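Local coordinates for protein Alpha/beta hydrolase (PDB 4EZI) that is of unknown function but adopts the alpha/beta hydrolase fold and is probably a serine hydrolase, perhaps one with lipase activity, at residues Thr315-Glu327 against Ile342-Ala354. Numbering follows the deposited sequence.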
loop_
_atom_site.group_PDB
_atom_site.type_symbol
_atom_site.label_atom_id
_atom_site.label_comp_id
_atom_site.label_asym_id
_atom_site.label_seq_id
_atom_site.Cartn_x
_atom_site.Cartn_y
_atom_site.Cartn_z
ATOM N N THR A 315 1.581 -5.443 -14.284
ATOM C CA THR A 315 1.471 -5.246 -15.710
ATOM C C THR A 315 2.856 -5.078 -16.322
ATOM O O THR A 315 3.666 -4.273 -15.851
ATOM C CB THR A 315 0.598 -4.038 -16.095
ATOM O OG1 THR A 315 0.694 -3.840 -17.518
ATOM C CG2 THR A 315 0.976 -2.738 -15.330
ATOM N N LYS A 316 3.149 -5.834 -17.374
ATOM C CA LYS A 316 4.382 -5.675 -18.115
ATOM C C LYS A 316 4.463 -4.323 -18.828
ATOM O O LYS A 316 5.549 -3.905 -19.241
ATOM C CB LYS A 316 4.611 -6.851 -19.095
ATOM C CG LYS A 316 4.945 -8.134 -18.379
ATOM C CD LYS A 316 5.000 -9.318 -19.328
ATOM C CE LYS A 316 5.428 -10.583 -18.629
ATOM N NZ LYS A 316 5.557 -11.695 -19.618
ATOM N N GLY A 317 3.344 -3.611 -18.902
ATOM C CA GLY A 317 3.334 -2.235 -19.408
ATOM C C GLY A 317 3.711 -1.181 -18.398
ATOM O O GLY A 317 3.681 -0.004 -18.701
ATOM N N ASP A 318 4.038 -1.584 -17.182
ATOM C CA ASP A 318 4.299 -0.606 -16.126
ATOM C C ASP A 318 5.519 0.259 -16.444
ATOM O O ASP A 318 6.590 -0.287 -16.700
ATOM C CB ASP A 318 4.516 -1.319 -14.790
ATOM C CG ASP A 318 4.019 -0.495 -13.614
ATOM O OD1 ASP A 318 4.422 0.687 -13.510
ATOM O OD2 ASP A 318 3.203 -1.007 -12.825
ATOM N N ARG A 319 5.324 1.573 -16.402
ATOM C CA ARG A 319 6.397 2.545 -16.528
ATOM C C ARG A 319 6.695 3.238 -15.200
ATOM O O ARG A 319 7.507 4.157 -15.163
ATOM C CB ARG A 319 6.113 3.548 -17.647
ATOM C CG ARG A 319 5.856 2.942 -19.018
ATOM C CD ARG A 319 6.845 1.879 -19.403
ATOM N NE ARG A 319 8.243 2.264 -19.335
ATOM C CZ ARG A 319 9.282 1.414 -19.391
ATOM N NH1 ARG A 319 9.092 0.099 -19.492
ATOM N NH2 ARG A 319 10.532 1.880 -19.307
ATOM N N ASP A 320 6.032 2.797 -14.126
ATOM C CA ASP A 320 6.276 3.382 -12.795
ATOM C C ASP A 320 7.166 2.524 -11.913
ATOM O O ASP A 320 7.992 3.070 -11.176
ATOM C CB ASP A 320 4.985 3.608 -12.030
ATOM C CG ASP A 320 4.152 4.761 -12.539
ATOM O OD1 ASP A 320 4.165 5.054 -13.745
ATOM O OD2 ASP A 320 3.471 5.383 -11.691
ATOM N N VAL A 321 6.959 1.208 -11.938
ATOM C CA VAL A 321 7.760 0.247 -11.190
ATOM C C VAL A 321 8.131 -0.918 -12.116
ATOM O O VAL A 321 7.318 -1.328 -12.942
ATOM C CB VAL A 321 7.061 -0.271 -9.916
ATOM C CG1 VAL A 321 6.831 0.871 -8.917
ATOM C CG2 VAL A 321 5.798 -0.913 -10.272
ATOM N N PRO A 322 9.352 -1.441 -11.996
ATOM C CA PRO A 322 9.855 -2.364 -13.001
ATOM C C PRO A 322 9.259 -3.749 -12.866
ATOM O O PRO A 322 9.379 -4.395 -11.821
ATOM C CB PRO A 322 11.358 -2.397 -12.730
ATOM C CG PRO A 322 11.489 -2.071 -11.286
ATOM C CD PRO A 322 10.383 -1.087 -11.011
ATOM N N TYR A 323 8.659 -4.245 -13.932
ATOM C CA TYR A 323 8.132 -5.606 -13.929
ATOM C C TYR A 323 9.247 -6.617 -13.702
ATOM O O TYR A 323 9.015 -7.671 -13.108
ATOM C CB TYR A 323 7.336 -5.901 -15.204
ATOM C CG TYR A 323 6.442 -7.110 -15.009
ATOM C CD1 TYR A 323 5.179 -6.957 -14.450
ATOM C CD2 TYR A 323 6.858 -8.385 -15.321
ATOM C CE1 TYR A 323 4.357 -8.013 -14.220
ATOM C CE2 TYR A 323 6.020 -9.486 -15.072
ATOM C CZ TYR A 323 4.769 -9.279 -14.515
ATOM O OH TYR A 323 3.932 -10.344 -14.275
ATOM N N ALA A 324 10.462 -6.305 -14.168
ATOM C CA ALA A 324 11.613 -7.168 -13.899
ATOM C C ALA A 324 11.817 -7.399 -12.404
ATOM O O ALA A 324 12.311 -8.446 -11.994
ATOM C CB ALA A 324 12.886 -6.615 -14.544
ATOM N N GLY A 325 11.471 -6.418 -11.578
ATOM C CA GLY A 325 11.557 -6.615 -10.139
ATOM C C GLY A 325 10.576 -7.681 -9.646
ATOM O O GLY A 325 10.909 -8.511 -8.809
ATOM N N ALA A 326 9.370 -7.676 -10.199
ATOM C CA ALA A 326 8.370 -8.696 -9.835
ATOM C C ALA A 326 8.865 -10.086 -10.235
ATOM O O ALA A 326 8.713 -11.054 -9.479
ATOM C CB ALA A 326 7.026 -8.392 -10.478
ATOM N N GLU A 327 9.479 -10.188 -11.405
ATOM C CA GLU A 327 9.998 -11.472 -11.881
ATOM C C GLU A 327 11.105 -11.983 -10.962
ATOM O O GLU A 327 11.136 -13.157 -10.565
ATOM C CB GLU A 327 10.469 -11.349 -13.327
ATOM C CG GLU A 327 9.325 -11.138 -14.286
ATOM C CD GLU A 327 9.731 -10.811 -15.707
ATOM O OE1 GLU A 327 10.722 -10.060 -15.884
ATOM O OE2 GLU A 327 9.012 -11.257 -16.634
ATOM N N ILE A 342 2.918 -15.603 -10.354
ATOM C CA ILE A 342 3.124 -14.280 -10.925
ATOM C C ILE A 342 2.169 -14.131 -12.111
ATOM O O ILE A 342 1.947 -15.071 -12.881
ATOM C CB ILE A 342 4.609 -14.042 -11.349
ATOM C CG1 ILE A 342 4.797 -12.590 -11.778
ATOM C CG2 ILE A 342 5.095 -15.042 -12.434
ATOM C CD1 ILE A 342 6.270 -12.225 -12.018
ATOM N N LYS A 343 1.564 -12.948 -12.223
ATOM C CA LYS A 343 0.604 -12.664 -13.270
ATOM C C LYS A 343 0.765 -11.236 -13.772
ATOM O O LYS A 343 0.824 -10.297 -12.975
ATOM C CB LYS A 343 -0.823 -12.846 -12.726
ATOM C CG LYS A 343 -1.932 -12.370 -13.614
ATOM C CD LYS A 343 -2.130 -13.216 -14.831
ATOM C CE LYS A 343 -3.368 -12.730 -15.598
ATOM N NZ LYS A 343 -3.532 -13.412 -16.908
ATOM N N SER A 344 0.798 -11.110 -15.087
ATOM C CA SER A 344 0.711 -9.827 -15.781
ATOM C C SER A 344 -0.654 -9.713 -16.430
ATOM O O SER A 344 -1.094 -10.620 -17.159
ATOM C CB SER A 344 1.782 -9.713 -16.881
ATOM O OG SER A 344 1.573 -8.531 -17.624
ATOM N N VAL A 345 -1.313 -8.580 -16.200
ATOM C CA VAL A 345 -2.618 -8.327 -16.767
ATOM C C VAL A 345 -2.562 -7.738 -18.182
ATOM O O VAL A 345 -3.616 -7.657 -18.846
ATOM C CB VAL A 345 -3.486 -7.402 -15.864
ATOM C CG1 VAL A 345 -3.663 -8.025 -14.519
ATOM C CG2 VAL A 345 -2.888 -5.999 -15.754
ATOM N N SER A 346 -1.378 -7.352 -18.659
ATOM C CA SER A 346 -1.222 -6.711 -19.959
ATOM C C SER A 346 0.243 -6.593 -20.311
ATOM O O SER A 346 1.093 -6.473 -19.417
ATOM C CB SER A 346 -1.808 -5.280 -19.919
ATOM O OG SER A 346 -1.719 -4.626 -21.188
ATOM N N ASP A 347 0.543 -6.585 -21.610
ATOM C CA ASP A 347 1.872 -6.219 -22.071
ATOM C C ASP A 347 2.083 -4.695 -22.162
ATOM O O ASP A 347 3.222 -4.240 -22.260
ATOM C CB ASP A 347 2.158 -6.838 -23.444
ATOM C CG ASP A 347 2.499 -8.313 -23.384
ATOM O OD1 ASP A 347 2.819 -8.839 -22.297
ATOM O OD2 ASP A 347 2.470 -8.948 -24.471
ATOM N N ALA A 348 1.022 -3.893 -22.116
ATOM C CA ALA A 348 1.152 -2.465 -22.415
ATOM C C ALA A 348 0.347 -1.509 -21.541
ATOM O O ALA A 348 0.659 -0.307 -21.535
ATOM C CB ALA A 348 0.872 -2.191 -23.903
ATOM N N LEU A 349 -0.667 -1.972 -20.813
ATOM C CA LEU A 349 -1.378 -1.058 -19.906
ATOM C C LEU A 349 -0.380 -0.532 -18.887
ATOM O O LEU A 349 0.443 -1.284 -18.365
ATOM C CB LEU A 349 -2.523 -1.745 -19.177
ATOM C CG LEU A 349 -3.712 -2.182 -20.041
ATOM C CD1 LEU A 349 -4.715 -2.888 -19.146
ATOM C CD2 LEU A 349 -4.315 -0.990 -20.805
ATOM N N ASP A 350 -0.456 0.770 -18.609
ATOM C CA ASP A 350 0.467 1.408 -17.672
ATOM C C ASP A 350 0.018 1.210 -16.216
ATOM O O ASP A 350 -0.952 0.515 -15.927
ATOM C CB ASP A 350 0.721 2.858 -18.065
ATOM C CG ASP A 350 -0.431 3.794 -17.762
ATOM O OD1 ASP A 350 -1.250 3.525 -16.864
ATOM O OD2 ASP A 350 -0.464 4.860 -18.419
ATOM N N HIS A 351 0.789 1.764 -15.289
ATOM C CA HIS A 351 0.555 1.550 -13.855
ATOM C C HIS A 351 -0.845 1.963 -13.431
ATOM O O HIS A 351 -1.449 1.365 -12.536
ATOM C CB HIS A 351 1.585 2.388 -13.094
ATOM C CG HIS A 351 1.715 2.090 -11.622
ATOM N ND1 HIS A 351 2.220 0.900 -11.138
ATOM C CD2 HIS A 351 1.515 2.877 -10.526
ATOM C CE1 HIS A 351 2.331 0.970 -9.816
ATOM N NE2 HIS A 351 1.924 2.163 -9.419
ATOM N N VAL A 352 -1.352 3.021 -14.032
ATOM C CA VAL A 352 -2.677 3.526 -13.693
ATOM C C VAL A 352 -3.778 2.746 -14.414
ATOM O O VAL A 352 -4.752 2.285 -13.810
ATOM C CB VAL A 352 -2.780 5.029 -13.978
ATOM C CG1 VAL A 352 -4.172 5.545 -13.656
ATOM C CG2 VAL A 352 -1.690 5.781 -13.200
ATOM N N GLN A 353 -3.611 2.594 -15.712
ATOM C CA GLN A 353 -4.598 1.886 -16.504
ATOM C C GLN A 353 -4.831 0.444 -16.030
ATOM O O GLN A 353 -5.942 -0.085 -16.129
ATOM C CB GLN A 353 -4.176 1.850 -17.973
ATOM C CG GLN A 353 -4.049 3.216 -18.632
ATOM C CD GLN A 353 -3.247 3.180 -19.930
ATOM O OE1 GLN A 353 -2.323 2.378 -20.109
ATOM N NE2 GLN A 353 -3.602 4.064 -20.843
ATOM N N ALA A 354 -3.757 -0.213 -15.599
ATOM C CA ALA A 354 -3.826 -1.602 -15.180
ATOM C C ALA A 354 -4.532 -1.791 -13.848
ATOM O O ALA A 354 -4.905 -2.908 -13.514
ATOM C CB ALA A 354 -2.426 -2.209 -15.115
HETATM O O HOH W 1 4.302 -11.022 -22.328
HETATM O O HOH W 2 3.008 1.066 -21.085
HETATM O O HOH W 3 3.173 3.468 -15.825
#
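His351 and Asp318 meet through a short, nearly straight hydrogen bond in which His351 ND1 donates to Asp318 OD2 at 2.7 Å, with an N-H...O angle of 166°. The carboxylate oxygen offers its syn lone pair and lies in the imidazole plane, although the two flat groups are turned 58° apart. From CB outward, two aspartates and a valine line the histidine. Its CB rests 3.3 Å from Asp318 OD1; Asp320 CB sits over one ring face, nearest to His351 CG (3.6 Å), in a CH-pi contact; CD2 approaches Asp320 OD2 at 3.4 Å, and CE1 reaches Val321 CG2. CG anti to the backbone N (chi1 -167°) turns the ring toward loop 318-321, with ND1 at Asp318, and at its far corner NE2 is hydrogen-bonded to Ser169 OG.

The aspartate is itself fixed: Asp318 OD1 accepts from Asp320 N nearly head-on, an Asx turn, and from Val321 N above the carboxylate plane, an Asx motif. Asp320 OD2 is engaged by Tyr221 and Arg217, and one water links Asp320 OD1 to the backbone N of Arg319 and of His351.

Closer to the strand ends, the turn leaving strand 310-314 is tied to the loop after strand 340-344. Thr315 OG1 donates to Leu349 O at 2.7 Å and accepts from Gly317 N, an ST turn, while Thr315 CG2 is packed tightly against Ala354 CB, at 3.4 Å. Lys316 N binds Ser344 OG at 3.1 Å. In the first turn of helix 323-334, Tyr323 CE2 and Ala326 CB pack against Ile342 CD1.

Two post-strand loops of an alpha/beta hydrolase thus bring together the probable acid and histidine of a Ser-His-Asp triad, a geometry consistent with charge relay to Ser169 on the probable GxSxG nucleophile elbow.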